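Local coordinates for protein ferredoxin CarAc (Pseudomonas resinovorans, PDB 7BUH) that shuttles electrons from the reductase CarAd to the terminal oxygenase CarAa through its Rieske-type [2Fe-2S] cluster in the carbazole 1,9a-dioxygenase system, at residues T45-I50 / C84-G89; D59-E64 / A71-T76; I19-R24 / S52-T57. All coordinates share one frame; numbering follows the deposited sequence.

Interaction 1: residues T45-I50 / C84-G89; sequences TCTHGI and CTVPLG. With FES (Fe2/s2 (inorganic) cluster), chain B.
In the Rieske cluster site, the first cluster-binding loop meets the Pro loop, and Thr47 reaching Val86 is the main link between them. The Thr47 hydroxyl, held between the backbone N and the carbonyl carbon (chi1 59°), donates through OG1 to Val86 O at 2.7 Å. It approaches the carbonyl from the side, with a C=O...donor angle of 134°, slightly tilted from the carbonyl plane. The same OG1 accepts a bond from a water at 2.8 Å, and this water accepts in turn from Val86 N, so Thr47 holds Val86 O directly and Val86 N through the water. Its methyl CG2 lies 3.9 Å from Leu88 CD2, and that leucine methyl also rests against the carbonyl oxygen of Thr45.

Either side of Thr47 stand the ligands. Cys46 SG binds the iron FE2 at 2.3 Å and His48 ND1 the iron FE1 at 2.1 Å; Cys65 and His68 complete the two iron sites. Cys84 supplies no iron ligand here: its SG lies 3.7 Å from Cys46 SG and equally far from the sulfide S2, so Cys84 lies against the cluster without binding iron. Gly49 passes so close to S1 that a beta carbon would collide with it. Within the loop, the amide of Ile50 bonds to Cys46 O.

Both segments are irregular connections, one following strand 38-43 and the other leading into strand 90-96. Phe72 of strand 71-73 packs against Cys46 and Thr47 of one loop and Cys84 and Leu88 of the other.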
ATOM      1  N   THR A  45      -2.535  -4.940   4.602  1.00 10.62           N
ATOM      2  CA  THR A  45      -3.525  -5.684   5.420  1.00 11.61           C
ATOM      3  C   THR A  45      -4.795  -4.852   5.520  1.00 11.05           C
ATOM      4  O   THR A  45      -4.734  -3.762   6.026  1.00 10.35           O
ATOM      5  CB  THR A  45      -2.949  -6.063   6.781  1.00 12.71           C
ATOM      6  OG1 THR A  45      -1.699  -6.735   6.553  1.00 12.61           O
ATOM      7  CG2 THR A  45      -3.910  -6.941   7.553  1.00 12.81           C
ATOM      8  N   CYS A  46      -5.910  -5.386   5.032  1.00 10.55           N
ATOM      9  CA  CYS A  46      -7.237  -4.769   5.190  1.00 12.07           C
ATOM     10  C   CYS A  46      -7.495  -4.555   6.685  1.00 12.64           C
ATOM     11  O   CYS A  46      -7.357  -5.527   7.480  1.00 11.26           O
ATOM     12  CB  CYS A  46      -8.323  -5.645   4.588  1.00 11.47           C
ATOM     13  SG  CYS A  46      -9.911  -4.794   4.598  1.00 11.38           S
ATOM     14  N   THR A  47      -7.887  -3.341   7.053  1.00 12.69           N
ATOM     15  CA  THR A  47      -8.114  -2.991   8.479  1.00 13.61           C
ATOM     16  C   THR A  47      -9.338  -3.714   9.031  1.00 14.51           C
ATOM     17  O   THR A  47      -9.433  -3.841  10.260  1.00 16.36           O
ATOM     18  CB  THR A  47      -8.217  -1.484   8.680  1.00 13.35           C
ATOM     19  OG1 THR A  47      -9.294  -1.022   7.872  1.00 11.76           O
ATOM     20  CG2 THR A  47      -6.901  -0.813   8.380  1.00 14.64           C
ATOM     21  N   HIS A  48     -10.240  -4.159   8.165  1.00 14.29           N
ATOM     22  CA  HIS A  48     -11.516  -4.787   8.562  1.00 14.27           C
ATOM     23  C   HIS A  48     -11.284  -6.225   9.050  1.00 15.06           C
ATOM     24  O   HIS A  48     -11.556  -6.506  10.214  1.00 15.52           O
ATOM     25  CB  HIS A  48     -12.527  -4.706   7.421  1.00 13.43           C
ATOM     26  CG  HIS A  48     -13.796  -5.387   7.769  1.00 12.96           C
ATOM     27  ND1 HIS A  48     -14.151  -6.569   7.155  1.00 12.53           N
ATOM     28  CD2 HIS A  48     -14.760  -5.089   8.672  1.00 12.74           C
ATOM     29  CE1 HIS A  48     -15.335  -6.950   7.630  1.00 12.41           C
ATOM     30  NE2 HIS A  48     -15.703  -6.078   8.595  1.00 12.56           N
ATOM     31  N   GLY A  49     -10.887  -7.142   8.181  1.00 18.32           N
ATOM     32  CA  GLY A  49     -10.804  -8.574   8.526  1.00 19.04           C
ATOM     33  C   GLY A  49      -9.535  -9.258   8.032  1.00 22.60           C
ATOM     34  O   GLY A  49      -9.603 -10.497   7.774  1.00 22.54           O
ATOM     35  N   ILE A  50      -8.430  -8.510   7.879  1.00 21.40           N
ATOM     36  CA  ILE A  50      -7.043  -9.057   7.864  1.00 22.94           C
ATOM     37  C   ILE A  50      -6.681  -9.677   6.506  1.00 19.80           C
ATOM     38  O   ILE A  50      -5.658 -10.389   6.425  1.00 18.74           O
ATOM     39  CB  ILE A  50      -6.898 -10.094   8.997  1.00 29.15           C
ATOM     40  CG1 ILE A  50      -7.243  -9.495  10.363  1.00 33.25           C
ATOM     41  CG2 ILE A  50      -5.527 -10.716   8.997  1.00 31.84           C
ATOM     42  CD1 ILE A  50      -6.423  -8.283  10.736  1.00 34.31           C
ATOM     43  N   CYS A  84     -15.439  -1.510   5.495  1.00 14.94           N
ATOM     44  CA  CYS A  84     -14.208  -0.826   5.963  1.00 15.17           C
ATOM     45  C   CYS A  84     -14.530   0.541   6.566  1.00 15.18           C
ATOM     46  O   CYS A  84     -15.312   1.291   5.962  1.00 15.48           O
ATOM     47  CB  CYS A  84     -13.229  -0.674   4.815  1.00 15.88           C
ATOM     48  SG  CYS A  84     -12.677  -2.293   4.244  1.00 16.46           S
ATOM     49  N   THR A  85     -13.968   0.817   7.743  1.00 15.17           N
ATOM     50  CA  THR A  85     -14.171   2.064   8.520  1.00 14.31           C
ATOM     51  C   THR A  85     -12.838   2.637   8.985  1.00 14.53           C
ATOM     52  O   THR A  85     -12.785   3.865   9.238  1.00 12.80           O
ATOM     53  CB  THR A  85     -15.129   1.845   9.699  1.00 16.25           C
ATOM     54  OG1 THR A  85     -14.480   1.038  10.673  1.00 16.57           O
ATOM     55  CG2 THR A  85     -16.428   1.222   9.254  1.00 17.94           C
ATOM     56  N   VAL A  86     -11.807   1.803   9.153  1.00 13.23           N
ATOM     57  CA  VAL A  86     -10.497   2.264   9.669  1.00 12.88           C
ATOM     58  C   VAL A  86      -9.569   2.553   8.492  1.00 13.66           C
ATOM     59  O   VAL A  86      -9.292   1.648   7.713  1.00 12.26           O
ATOM     60  CB  VAL A  86      -9.860   1.249  10.626  1.00 13.75           C
ATOM     61  CG1 VAL A  86      -8.490   1.742  11.054  1.00 14.18           C
ATOM     62  CG2 VAL A  86     -10.756   0.957  11.819  1.00 14.69           C
ATOM     63  N   PRO A  87      -9.082   3.802   8.319  1.00 12.65           N
ATOM     64  CA  PRO A  87      -8.169   4.125   7.216  1.00 12.44           C
ATOM     65  C   PRO A  87      -6.833   3.357   7.272  1.00 12.34           C
ATOM     66  O   PRO A  87      -6.375   2.957   8.351  1.00 11.35           O
ATOM     67  CB  PRO A  87      -7.884   5.630   7.364  1.00 13.42           C
ATOM     68  CG  PRO A  87      -8.980   6.140   8.276  1.00 13.57           C
ATOM     69  CD  PRO A  87      -9.320   4.975   9.179  1.00 13.74           C
ATOM     70  N   LEU A  88      -6.293   3.091   6.087  1.00 11.75           N
ATOM     71  CA  LEU A  88      -4.946   2.517   5.878  1.00 11.78           C
ATOM     72  C   LEU A  88      -3.910   3.615   6.085  1.00 12.18           C
ATOM     73  O   LEU A  88      -4.141   4.753   5.652  1.00 11.64           O
ATOM     74  CB  LEU A  88      -4.807   1.940   4.466  1.00 12.16           C
ATOM     75  CG  LEU A  88      -5.753   0.821   4.085  1.00 12.59           C
ATOM     76  CD1 LEU A  88      -5.777   0.612   2.571  1.00 13.31           C
ATOM     77  CD2 LEU A  88      -5.401  -0.463   4.830  1.00 13.61           C
ATOM     78  N   GLY A  89      -2.764   3.204   6.608  1.00 12.74           N
ATOM     79  CA  GLY A  89      -1.514   3.951   6.526  1.00 14.95           C
ATOM     80  C   GLY A  89      -1.162   4.168   5.073  1.00 16.51           C
ATOM     81  O   GLY A  89      -1.302   3.226   4.272  1.00 14.90           O
TER
HETATM   82 FE1  FES B 501     -13.267  -7.407   5.395  1.00 13.90          FE
HETATM   83 FE2  FES B 501     -11.268  -6.494   3.875  1.00 12.17          FE
HETATM   84  S1  FES B 501     -11.148  -8.170   5.323  1.00 13.43           S
HETATM   85  S2  FES B 501     -13.420  -5.920   3.780  1.00 12.74           S
HETATM   86  O   HOH W   1     -11.918  -1.111   8.707  1.00 13.80           O

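Interaction 2: residues D59-E64 / A71-T76; sequences DGDVIE and AFNVCT. With NA (sodium ion), chain C; EDO (1,2-ethanediol), chain D.
Ile63 and Val74 cross at about a right angle, with Ile63 CB 3.7 Å from Val74 CG1, at the apolar centre of a beta hairpin whose connecting loop carries the cluster ligands Cys65 and His68. The CG2 branch of Ile63 comes to the edge of the Phe72 ring, near its plane. These three side chains are buried, and Tyr33 of strand 27-35 packs on Ile63 and Val74. On the other face of the hairpin, Val62 CG1 meets Ala71 CB at 3.5 Å.

Strands 62-64 and 71-73 run antiparallel, their axes 162° apart. Ile63 and Phe72 form the hydrogen-bonded pair, each amide donating to the other's carbonyl, flanked by the non-hydrogen-bonded pairs Val62 with Asn73 and Glu64 with Ala71. Beyond the strands, Val74 N still donates to Asp61 O at 2.9 Å, in a nearly straight bond of 171°.

Farther out, Asn73 swings its CG anti to the backbone N (chi1 -174°), and OD1 accepts from Cys75 N at 2.9 Å, closing an Asx turn, and from Thr76 N at 3.1 Å, which makes it an Asx motif; the two donors come from opposite faces of the amide plane. With an alanine here, both amides would lose their shared acceptor, and the chain leaving the strand would probably be freer to shift.

At the polar edge, a type II' turn from Asp59 to Val62 puts Gly60 at positive phi. Nearby, a sodium ion takes Asp59 OD2 at 2.4 Å, Glu64 OE2 at 2.2 Å and two waters, both of which also donate to Glu64 OE1.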
ATOM      1  N   ASP A  59     -10.186  -0.686  -9.054  1.00 15.89           N
ATOM      2  CA  ASP A  59     -11.241  -0.056  -9.862  1.00 18.23           C
ATOM      3  C   ASP A  59     -10.877   1.426  -9.878  1.00 16.91           C
ATOM      4  O   ASP A  59     -11.182   2.115  -8.888  1.00 15.35           O
ATOM      5  CB  ASP A  59     -12.608  -0.372  -9.274  1.00 19.08           C
ATOM      6  CG  ASP A  59     -13.780   0.060 -10.136  1.00 22.60           C
ATOM      7  OD1 ASP A  59     -13.616   0.978 -10.969  1.00 24.97           O
ATOM      8  OD2 ASP A  59     -14.869  -0.555  -9.949  1.00 25.75           O
ATOM      9  N   GLY A  60     -10.112   1.841 -10.886  1.00 16.11           N
ATOM     10  CA  GLY A  60      -9.429   3.150 -10.892  1.00 16.08           C
ATOM     11  C   GLY A  60      -8.510   3.300  -9.690  1.00 17.24           C
ATOM     12  O   GLY A  60      -7.581   2.489  -9.559  1.00 16.99           O
ATOM     13  N   ASP A  61      -8.733   4.314  -8.846  1.00 16.87           N
ATOM     14  CA  ASP A  61      -7.863   4.576  -7.670  1.00 17.93           C
ATOM     15  C   ASP A  61      -8.456   3.903  -6.426  1.00 14.98           C
ATOM     16  O   ASP A  61      -8.030   4.240  -5.356  1.00 13.90           O
ATOM     17  CB  ASP A  61      -7.642   6.075  -7.456  1.00 23.19           C
ATOM     18  CG  ASP A  61      -8.901   6.894  -7.661  1.00 32.17           C
ATOM     19  OD1 ASP A  61      -9.998   6.331  -7.371  1.00 32.91           O
ATOM     20  OD2 ASP A  61      -8.786   8.064  -8.184  1.00 37.70           O
ATOM     21  N   VAL A  62      -9.406   2.988  -6.577  1.00 12.24           N
ATOM     22  CA  VAL A  62      -9.963   2.241  -5.420  1.00 12.07           C
ATOM     23  C   VAL A  62      -9.501   0.780  -5.425  1.00 10.90           C
ATOM     24  O   VAL A  62      -9.678   0.101  -6.435  1.00 10.11           O
ATOM     25  CB  VAL A  62     -11.487   2.343  -5.370  1.00 13.07           C
ATOM     26  CG1 VAL A  62     -12.035   1.474  -4.265  1.00 12.85           C
ATOM     27  CG2 VAL A  62     -11.903   3.790  -5.199  1.00 13.86           C
ATOM     28  N   ILE A  63      -8.946   0.329  -4.292  1.00 10.85           N
ATOM     29  CA  ILE A  63      -8.629  -1.108  -4.087  1.00 11.37           C
ATOM     30  C   ILE A  63      -9.842  -1.766  -3.426  1.00 11.50           C
ATOM     31  O   ILE A  63     -10.252  -1.326  -2.335  1.00 11.49           O
ATOM     32  CB  ILE A  63      -7.336  -1.325  -3.277  1.00 11.64           C
ATOM     33  CG1 ILE A  63      -7.030  -2.817  -3.180  1.00 11.17           C
ATOM     34  CG2 ILE A  63      -7.387  -0.678  -1.899  1.00 10.83           C
ATOM     35  CD1 ILE A  63      -6.909  -3.502  -4.524  1.00 12.93           C
ATOM     36  N   GLU A  64     -10.335  -2.825  -4.052  1.00 12.68           N
ATOM     37  CA  GLU A  64     -11.421  -3.694  -3.550  1.00 13.69           C
ATOM     38  C   GLU A  64     -10.801  -4.895  -2.831  1.00 13.70           C
ATOM     39  O   GLU A  64     -10.073  -5.661  -3.463  1.00 13.06           O
ATOM     40  CB  GLU A  64     -12.329  -4.124  -4.699  1.00 14.45           C
ATOM     41  CG  GLU A  64     -12.941  -2.948  -5.411  1.00 16.21           C
ATOM     42  CD  GLU A  64     -13.698  -3.265  -6.690  1.00 19.61           C
ATOM     43  OE1 GLU A  64     -13.503  -4.375  -7.230  1.00 19.00           O
ATOM     44  OE2 GLU A  64     -14.502  -2.384  -7.136  1.00 18.18           O
ATOM     45  N   ALA A  71     -13.475  -1.539   0.557  1.00 11.63           N
ATOM     46  CA  ALA A  71     -12.567  -0.878  -0.396  1.00 11.07           C
ATOM     47  C   ALA A  71     -11.969   0.376   0.227  1.00 10.76           C
ATOM     48  O   ALA A  71     -12.531   0.882   1.227  1.00 10.54           O
ATOM     49  CB  ALA A  71     -13.284  -0.573  -1.689  1.00 11.13           C
ATOM     50  N   PHE A  72     -10.836   0.804  -0.325  1.00 10.32           N
ATOM     51  CA  PHE A  72     -10.082   1.991   0.124  1.00 10.58           C
ATOM     52  C   PHE A  72      -9.647   2.778  -1.090  1.00 11.20           C
ATOM     53  O   PHE A  72      -9.317   2.149  -2.112  1.00 11.85           O
ATOM     54  CB  PHE A  72      -8.826   1.608   0.901  1.00  9.90           C
ATOM     55  CG  PHE A  72      -9.113   0.819   2.145  1.00  9.87           C
ATOM     56  CD1 PHE A  72      -9.329   1.465   3.361  1.00 10.65           C
ATOM     57  CD2 PHE A  72      -9.160  -0.565   2.104  1.00  9.57           C
ATOM     58  CE1 PHE A  72      -9.558   0.721   4.508  1.00 10.08           C
ATOM     59  CE2 PHE A  72      -9.413  -1.298   3.243  1.00  9.90           C
ATOM     60  CZ  PHE A  72      -9.614  -0.651   4.445  1.00 10.33           C
ATOM     61  N   ASN A  73      -9.586   4.100  -0.961  1.00 11.13           N
ATOM     62  CA  ASN A  73      -8.897   4.951  -1.964  1.00 12.38           C
ATOM     63  C   ASN A  73      -7.392   4.728  -1.764  1.00 12.26           C
ATOM     64  O   ASN A  73      -6.945   4.922  -0.635  1.00 12.39           O
ATOM     65  CB  ASN A  73      -9.281   6.414  -1.804  1.00 14.20           C
ATOM     66  CG  ASN A  73      -8.681   7.253  -2.914  1.00 16.72           C
ATOM     67  OD1 ASN A  73      -7.484   7.498  -2.931  1.00 20.44           O
ATOM     68  ND2 ASN A  73      -9.512   7.733  -3.818  1.00 19.74           N
ATOM     69  N   VAL A  74      -6.635   4.310  -2.784  1.00 11.50           N
ATOM     70  CA  VAL A  74      -5.182   3.990  -2.625  1.00 12.32           C
ATOM     71  C   VAL A  74      -4.323   5.249  -2.417  1.00 12.51           C
ATOM     72  O   VAL A  74      -3.194   5.140  -1.868  1.00 12.28           O
ATOM     73  CB  VAL A  74      -4.656   3.120  -3.783  1.00 13.04           C
ATOM     74  CG1 VAL A  74      -5.406   1.790  -3.884  1.00 12.29           C
ATOM     75  CG2 VAL A  74      -4.683   3.843  -5.105  1.00 13.29           C
ATOM     76  N   CYS A  75      -4.817   6.410  -2.849  1.00 12.92           N
ATOM     77  CA  CYS A  75      -4.133   7.727  -2.744  1.00 14.40           C
ATOM     78  C   CYS A  75      -4.230   8.259  -1.312  1.00 13.69           C
ATOM     79  O   CYS A  75      -3.246   8.844  -0.800  1.00 15.99           O
ATOM     80  CB  CYS A  75      -4.806   8.717  -3.689  1.00 15.10           C
ATOM     81  SG  CYS A  75      -4.824   8.200  -5.423  1.00 19.51           S
ATOM     82  N   THR A  76      -5.394   8.120  -0.682  1.00 12.00           N
ATOM     83  CA  THR A  76      -5.672   8.710   0.658  1.00 12.23           C
ATOM     84  C   THR A  76      -5.616   7.674   1.785  1.00 11.80           C
ATOM     85  O   THR A  76      -5.508   8.104   2.951  1.00 12.73           O
ATOM     86  CB  THR A  76      -7.036   9.403   0.671  1.00 11.80           C
ATOM     87  OG1 THR A  76      -8.053   8.423   0.509  1.00 10.79           O
ATOM     88  CG2 THR A  76      -7.149  10.481  -0.388  1.00 11.61           C
TER
HETATM   89 NA    NA C 502     -15.755  -2.505  -8.961  1.00 12.68          NA
HETATM   90  C1  EDO D 503      -8.914   0.351 -13.251  1.00 35.59           C
HETATM   91  O1  EDO D 503     -10.300   0.618 -13.377  1.00 39.57           O
HETATM   92  C2  EDO D 503      -8.615  -1.068 -12.980  1.00 34.94           C
HETATM   93  O2  EDO D 503      -7.267  -1.310 -12.703  1.00 35.13           O
HETATM   94  O   HOH W   2     -14.024  -3.997 -10.224  1.00 21.53           O
HETATM   95  O   HOH W   3     -16.126  -4.715  -8.255  0.50 25.39           O

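Interaction 3: residues I19-R24 / S52-T57; sequences IRRVNR and SLSEGT
Ile19 lays its CG2 methyl on the backbone of Ser54, 3.6 Å from Ser54 CA, while its other branch reaches out so that CD1 lies 3.8 Å from Gly56 O. The contact sets the start of the edge strand 18-24 against the short 3-10 turn 53-55, which follows the first cluster-binding loop. Beside it a water bridges the two backbones, donating to Ile19 O and to Ser54 O.

Two residues along the strand, Arg21 runs fully extended, CG anti to the backbone N (chi1 179°), its guanidinium oblique to Ser52. In the Ser54 conformer described, one of two, Arg21 CB lies 3.4 Å from Ser54 OG. A second water takes a bond from Arg21 NH1 at 3.1 Å and donates to Ser52 OG at 2.7 Å and Glu55 OE2 at 2.9 Å. Ser52 OG also bonds to Asp44, as does the Ser54 hydroxyl; Asp44 has a long, weak ion pair with Arg21 as well.

Arg21 NH1 and Glu55 OE2, 4.9 Å apart, are joined through the water and not directly. Their opposite charges probably still attract across this surface contact, whose direct touches are van der Waals contacts of Ile19 and Arg21 with Ser54 and Gly56 O.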
ATOM      1  N   ILE A  19      -1.084  -4.624  -8.606  1.00 18.52           N
ATOM      2  CA  ILE A  19      -0.629  -4.418  -7.198  1.00 17.63           C
ATOM      3  C   ILE A  19       0.539  -5.359  -6.972  1.00 17.77           C
ATOM      4  O   ILE A  19       0.465  -6.497  -7.461  1.00 19.47           O
ATOM      5  CB  ILE A  19      -1.752  -4.666  -6.167  1.00 17.72           C
ATOM      6  CG1 ILE A  19      -3.110  -4.091  -6.597  1.00 19.46           C
ATOM      7  CG2 ILE A  19      -1.377  -4.150  -4.784  1.00 16.61           C
ATOM      8  CD1 ILE A  19      -4.143  -5.114  -6.904  1.00 20.01           C
ATOM      9  N   ARG A  20       1.533  -4.923  -6.222  1.00 17.67           N
ATOM     10  CA  ARG A  20       2.662  -5.753  -5.732  1.00 19.46           C
ATOM     11  C   ARG A  20       2.680  -5.660  -4.218  1.00 16.82           C
ATOM     12  O   ARG A  20       2.636  -4.533  -3.680  1.00 14.92           O
ATOM     13  CB  ARG A  20       4.021  -5.256  -6.226  1.00 22.83           C
ATOM     14  CG  ARG A  20       4.363  -5.623  -7.661  1.00 28.12           C
ATOM     15  CD  ARG A  20       5.180  -6.907  -7.746  1.00 34.69           C
ATOM     16  NE  ARG A  20       6.050  -6.942  -8.925  1.00 38.61           N
ATOM     17  CZ  ARG A  20       5.612  -6.965 -10.179  1.00 38.46           C
ATOM     18  NH1 ARG A  20       6.467  -7.024 -11.177  1.00 43.15           N
ATOM     19  NH2 ARG A  20       4.323  -6.949 -10.447  1.00 41.29           N
ATOM     20  N   ARG A  21       2.813  -6.796  -3.558  1.00 16.07           N
ATOM     21  CA  ARG A  21       3.030  -6.833  -2.098  1.00 15.50           C
ATOM     22  C   ARG A  21       4.520  -6.684  -1.820  1.00 15.65           C
ATOM     23  O   ARG A  21       5.337  -7.251  -2.543  1.00 14.46           O
ATOM     24  CB  ARG A  21       2.454  -8.112  -1.513  1.00 16.68           C
ATOM     25  CG  ARG A  21       2.640  -8.262  -0.020  1.00 19.52           C
ATOM     26  CD  ARG A  21       1.887  -9.478   0.439  1.00 22.42           C
ATOM     27  NE  ARG A  21       2.193  -9.717   1.820  1.00 26.63           N
ATOM     28  CZ  ARG A  21       1.764 -10.748   2.494  1.00 30.26           C
ATOM     29  NH1 ARG A  21       1.015 -11.654   1.892  1.00 33.91           N
ATOM     30  NH2 ARG A  21       2.120 -10.884   3.753  1.00 34.93           N
ATOM     31  N   VAL A  22       4.833  -5.883  -0.825  1.00 13.54           N
ATOM     32  CA  VAL A  22       6.200  -5.623  -0.318  1.00 14.36           C
ATOM     33  C   VAL A  22       6.280  -6.109   1.129  1.00 14.74           C
ATOM     34  O   VAL A  22       5.602  -5.546   2.027  1.00 11.75           O
ATOM     35  CB  VAL A  22       6.579  -4.143  -0.439  1.00 14.52           C
ATOM     36  CG1 VAL A  22       7.950  -3.919   0.144  1.00 14.49           C
ATOM     37  CG2 VAL A  22       6.483  -3.657  -1.878  1.00 14.80           C
ATOM     38  N   ASN A  23       7.094  -7.143   1.371  1.00 15.56           N
ATOM     39  CA  ASN A  23       7.247  -7.668   2.750  1.00 17.10           C
ATOM     40  C   ASN A  23       8.395  -6.926   3.444  1.00 19.12           C
ATOM     41  O   ASN A  23       9.393  -6.581   2.765  1.00 21.43           O
ATOM     42  CB  ASN A  23       7.423  -9.178   2.729  1.00 17.44           C
ATOM     43  CG  ASN A  23       6.260  -9.868   2.066  1.00 16.58           C
ATOM     44  OD1 ASN A  23       5.179  -9.979   2.652  1.00 18.72           O
ATOM     45  ND2 ASN A  23       6.458 -10.267   0.827  1.00 16.14           N
ATOM     46  N   ARG A  24       8.227  -6.648   4.730  1.00 18.53           N
ATOM     47  CA  ARG A  24       9.229  -5.951   5.575  1.00 22.65           C
ATOM     48  C   ARG A  24       9.556  -6.843   6.776  1.00 24.95           C
ATOM     49  O   ARG A  24       8.670  -7.074   7.629  1.00 24.86           O
ATOM     50  CB  ARG A  24       8.693  -4.606   6.045  1.00 20.30           C
ATOM     51  CG  ARG A  24       8.319  -3.667   4.903  1.00 19.61           C
ATOM     52  CD  ARG A  24       8.010  -2.303   5.433  1.00 19.88           C
ATOM     53  NE  ARG A  24       6.747  -2.314   6.138  1.00 19.74           N
ATOM     54  CZ  ARG A  24       6.332  -1.385   6.997  1.00 21.07           C
ATOM     55  NH1 ARG A  24       7.100  -0.360   7.307  1.00 21.42           N
ATOM     56  NH2 ARG A  24       5.146  -1.495   7.569  1.00 20.40           N
ATOM     57  N   SER A  52      -5.292  -9.727   2.539  1.00 14.00           N
ATOM     58  CA  SER A  52      -4.225  -9.046   1.766  1.00 13.94           C
ATOM     59  C   SER A  52      -4.870  -8.243   0.628  1.00 13.85           C
ATOM     60  O   SER A  52      -5.419  -8.840  -0.316  1.00 13.30           O
ATOM     61  CB  SER A  52      -3.193 -10.039   1.302  1.00 14.19           C
ATOM     62  OG  SER A  52      -2.210  -9.398   0.529  1.00 15.04           O
ATOM     63  N   LEU A  53      -4.770  -6.916   0.682  1.00 12.03           N
ATOM     64  CA  LEU A  53      -5.274  -6.049  -0.409  1.00 12.71           C
ATOM     65  C   LEU A  53      -4.553  -6.302  -1.742  1.00 12.58           C
ATOM     66  O   LEU A  53      -5.173  -6.088  -2.779  1.00 13.08           O
ATOM     67  CB  LEU A  53      -5.212  -4.578   0.014  1.00 12.19           C
ATOM     68  CG  LEU A  53      -6.138  -4.220   1.173  1.00 11.97           C
ATOM     69  CD1 LEU A  53      -5.934  -2.788   1.585  1.00 12.60           C
ATOM     70  CD2 LEU A  53      -7.598  -4.464   0.809  1.00 13.78           C
ATOM     71  N   SER A  54      -3.293  -6.737  -1.735  0.50 12.69           N
ATOM     72  CA  SER A  54      -2.547  -7.053  -2.983  0.50 12.98           C
ATOM     73  C   SER A  54      -3.145  -8.288  -3.677  0.50 14.32           C
ATOM     74  O   SER A  54      -2.699  -8.584  -4.794  0.50 14.58           O
ATOM     75  CB  SER A  54      -1.088  -7.241  -2.729  0.50 12.62           C
ATOM     76  OG  SER A  54      -0.892  -8.271  -1.782  0.50 11.87           O
ATOM     77  N   GLU A  55      -4.110  -8.975  -3.066  1.00 14.73           N
ATOM     78  CA  GLU A  55      -4.858 -10.093  -3.723  1.00 16.30           C
ATOM     79  C   GLU A  55      -6.215  -9.581  -4.223  1.00 16.19           C
ATOM     80  O   GLU A  55      -7.023 -10.394  -4.718  1.00 16.28           O
ATOM     81  CB  GLU A  55      -4.977 -11.271  -2.758  1.00 19.03           C
ATOM     82  CG  GLU A  55      -3.650 -11.966  -2.471  1.00 22.16           C
ATOM     83  CD  GLU A  55      -3.677 -12.971  -1.314  1.00 28.31           C
ATOM     84  OE1 GLU A  55      -4.789 -13.294  -0.826  1.00 29.20           O
ATOM     85  OE2 GLU A  55      -2.583 -13.427  -0.875  1.00 29.70           O
ATOM     86  N   GLY A  56      -6.491  -8.283  -4.060  1.00 14.96           N
ATOM     87  CA  GLY A  56      -7.745  -7.661  -4.495  1.00 15.01           C
ATOM     88  C   GLY A  56      -7.724  -7.170  -5.931  1.00 15.18           C
ATOM     89  O   GLY A  56      -6.934  -7.665  -6.759  1.00 15.89           O
ATOM     90  N   THR A  57      -8.630  -6.251  -6.224  1.00 16.29           N
ATOM     91  CA  THR A  57      -8.936  -5.731  -7.572  1.00 16.70           C
ATOM     92  C   THR A  57      -8.924  -4.216  -7.498  1.00 16.39           C
ATOM     93  O   THR A  57      -9.673  -3.673  -6.669  1.00 15.05           O
ATOM     94  CB  THR A  57     -10.310  -6.230  -8.036  1.00 19.97           C
ATOM     95  OG1 THR A  57     -10.235  -7.665  -8.002  1.00 22.99           O
ATOM     96  CG2 THR A  57     -10.674  -5.700  -9.402  1.00 21.30           C
TER
HETATM   97  O   HOH W   4      -0.413  -8.747  -6.270  1.00 27.41           O
HETATM   98  O   HOH W   5      -0.677 -11.310  -0.681  1.00 27.61           O

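How the interactions relate
From the N terminus, interaction 3 opens first, on strand 18-24, and closes at 52-57. Before it closes, 45-50 has already opened interaction 1, so these two cross; interaction 1 shuts only at 84-89. Inside that longer loop nests interaction 2, a short hairpin joining 59-64 to 71-76, in series with interaction 3. Phe72 of the hairpin touches both segments of interaction 1, with CE1 3.3 Å from Val86 O. Leu53 of interaction 3 meets Leu88 and Phe72, while Thr57 O lies 2.8 Å from Glu64 N, a probable hydrogen bond. Together the contacts tie the edge of the six-stranded sheet to the four-stranded sheet and its cluster-bearing loops.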